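Local coordinates for 2-dehydropantoate 2-reductase (Enterococcus faecium, PDB 3WFI), which is a D-mandelate dehydrogenase of the ketopantoate reductase family that interconverts D-mandelate and its 2-keto acid using NAD, at residues Ile122-Thr127 / Gln150-Gly155. Numbering follows the deposited sequence.
Sequences IYIGNT and QNLGDG
With chi1 at 48°, Ile124 sets CG1 between its backbone N and carbonyl carbon and swings CG2 beside the N, so that both branches meet Leu152. The leucine turns its CG away from its own carbonyl carbon (chi1 -67°) and spreads its two methyls over the neighbouring strand: CD2 lies 3.7 Å from Ile124 CD1, while CD1 touches both Ile124 CG2 and Ile122 CG2, 3.6 Å from the latter. The Ile124 and Leu152 side chains cross at about a right angle; Ile113 and Val117 pack against Ile122, and Met119 against Leu152. On the other face of the sheet the Tyr123 ring meets Asn151 obliquely, with CD1 3.5 Å from Asn151 CA and CE1 3.7 Å from Asn151 CB, and its OH bonds to Glu99. Helix 157-168 covers this face through Ala159, Ala160 and Leu163. Antiparallel pairing underlies both faces: Ile124 and Gln150 exchange two backbone bonds, Ile124 N to Gln150 O at 2.8 Å and Gln150 N to Ile124 O at 2.7 Å. Leu152 N continues the pairing onto Ile122 O just past the end of strand 147-151. A water bridges that same oxygen to Gly153 N, giving Ile122 O two donors. In the segment that follows the strand, Asn151 ND2 reaches forward to Gly153 O at 2.7 Å; the acceptor lies nearly in the amide plane, but the donor stands above the carbonyl plane. The bond ties the side chain to the backbone leading into helix 157-168. Through the Ile124-Gln150 and Tyr123-Asn151 pairs, strand 147-151 runs antiparallel to strand 122-127, which continues the parallel strands of the N-terminal, nucleotide-binding Rossmann-type domain.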
loop_
_atom_site.group_PDB
_atom_site.type_symbol
_atom_site.label_atom_id
_atom_site.label_comp_id
_atom_site.label_asym_id
_atom_site.label_seq_id
_atom_site.Cartn_x
_atom_site.Cartn_y
_atom_site.Cartn_z
ATOM N N ILE B 122 19.680 -15.661 24.423
ATOM C CA ILE B 122 19.720 -15.448 22.964
ATOM C C ILE B 122 20.800 -14.434 22.607
ATOM O O ILE B 122 20.932 -13.376 23.252
ATOM C CB ILE B 122 18.362 -14.994 22.389
ATOM C CG1 ILE B 122 17.273 -16.005 22.740
ATOM C CG2 ILE B 122 18.442 -14.863 20.869
ATOM C CD1 ILE B 122 15.874 -15.592 22.330
ATOM N N TYR B 123 21.567 -14.770 21.568
ATOM C CA TYR B 123 22.643 -13.927 21.086
ATOM C C TYR B 123 22.479 -13.759 19.575
ATOM O O TYR B 123 22.012 -14.664 18.887
ATOM C CB TYR B 123 24.015 -14.525 21.433
ATOM C CG TYR B 123 24.217 -14.747 22.919
ATOM C CD1 TYR B 123 24.863 -13.799 23.701
ATOM C CD2 TYR B 123 23.720 -15.891 23.543
ATOM C CE1 TYR B 123 25.024 -13.983 25.057
ATOM C CE2 TYR B 123 23.871 -16.094 24.902
ATOM C CZ TYR B 123 24.535 -15.138 25.652
ATOM O OH TYR B 123 24.680 -15.315 26.993
ATOM N N ILE B 124 22.826 -12.579 19.080
ATOM C CA ILE B 124 22.685 -12.263 17.658
ATOM C C ILE B 124 24.050 -11.907 17.113
ATOM O O ILE B 124 24.847 -11.271 17.807
ATOM C CB ILE B 124 21.714 -11.095 17.431
ATOM C CG1 ILE B 124 22.026 -9.915 18.363
ATOM C CG2 ILE B 124 20.290 -11.562 17.653
ATOM C CD1 ILE B 124 21.359 -8.623 17.947
ATOM N N GLY B 125 24.328 -12.319 15.880
ATOM C CA GLY B 125 25.617 -12.025 15.286
ATOM C C GLY B 125 25.667 -11.975 13.769
ATOM O O GLY B 125 24.702 -12.295 13.077
ATOM N N ASN B 126 26.813 -11.534 13.274
ATOM C CA ASN B 126 27.110 -11.500 11.847
ATOM C C ASN B 126 28.355 -12.307 11.634
ATOM O O ASN B 126 29.255 -12.270 12.469
ATOM C CB ASN B 126 27.362 -10.058 11.368
ATOM C CG ASN B 126 26.127 -9.183 11.453
ATOM O OD1 ASN B 126 26.218 -7.972 11.633
ATOM N ND2 ASN B 126 24.958 -9.794 11.324
ATOM N N THR B 127 28.420 -13.033 10.525
ATOM C CA THR B 127 29.642 -13.739 10.159
ATOM C C THR B 127 30.170 -13.195 8.828
ATOM O O THR B 127 29.397 -12.964 7.902
ATOM C CB THR B 127 29.456 -15.270 10.082
ATOM O OG1 THR B 127 30.648 -15.861 9.536
ATOM C CG2 THR B 127 28.260 -15.652 9.209
ATOM N N GLN B 150 26.363 -10.239 19.814
ATOM C CA GLN B 150 25.831 -9.451 20.907
ATOM C C GLN B 150 24.764 -10.212 21.686
ATOM O O GLN B 150 23.976 -10.953 21.110
ATOM C CB GLN B 150 25.211 -8.167 20.359
ATOM C CG GLN B 150 24.808 -7.181 21.445
ATOM C CD GLN B 150 24.392 -5.832 20.904
ATOM O OE1 GLN B 150 24.241 -5.648 19.692
ATOM N NE2 GLN B 150 24.238 -4.860 21.808
ATOM N N ASN B 151 24.744 -10.001 22.995
ATOM C CA ASN B 151 23.664 -10.489 23.841
ATOM C C ASN B 151 22.372 -9.709 23.592
ATOM O O ASN B 151 22.389 -8.495 23.445
ATOM C CB ASN B 151 24.040 -10.407 25.332
ATOM C CG ASN B 151 24.332 -8.986 25.789
ATOM O OD1 ASN B 151 25.294 -8.370 25.340
ATOM N ND2 ASN B 151 23.500 -8.461 26.675
ATOM N N LEU B 152 21.253 -10.411 23.551
ATOM C CA LEU B 152 19.941 -9.759 23.656
ATOM C C LEU B 152 19.434 -9.537 25.074
ATOM O O LEU B 152 18.631 -8.635 25.292
ATOM C CB LEU B 152 18.896 -10.541 22.891
ATOM C CG LEU B 152 19.143 -10.512 21.398
ATOM C CD1 LEU B 152 18.054 -11.313 20.719
ATOM C CD2 LEU B 152 19.150 -9.089 20.883
ATOM N N GLY B 153 19.863 -10.342 26.033
ATOM C CA GLY B 153 19.351 -10.177 27.392
ATOM C C GLY B 153 20.187 -9.231 28.227
ATOM O O GLY B 153 21.414 -9.245 28.154
ATOM N N ASP B 154 19.510 -8.435 29.053
ATOM C CA ASP B 154 20.158 -7.442 29.908
ATOM C C ASP B 154 21.177 -8.128 30.783
ATOM O O ASP B 154 20.911 -9.207 31.307
ATOM C CB ASP B 154 19.127 -6.770 30.836
ATOM C CG ASP B 154 18.128 -5.891 30.102
ATOM O OD1 ASP B 154 18.406 -5.368 28.997
ATOM O OD2 ASP B 154 17.045 -5.680 30.671
ATOM N N GLY B 155 22.349 -7.521 30.920
ATOM C CA GLY B 155 23.374 -8.022 31.824
ATOM C C GLY B 155 24.134 -9.255 31.360
ATOM O O GLY B 155 24.892 -9.833 32.140
HETATM O O HOH W 1 21.579 -12.784 25.931
#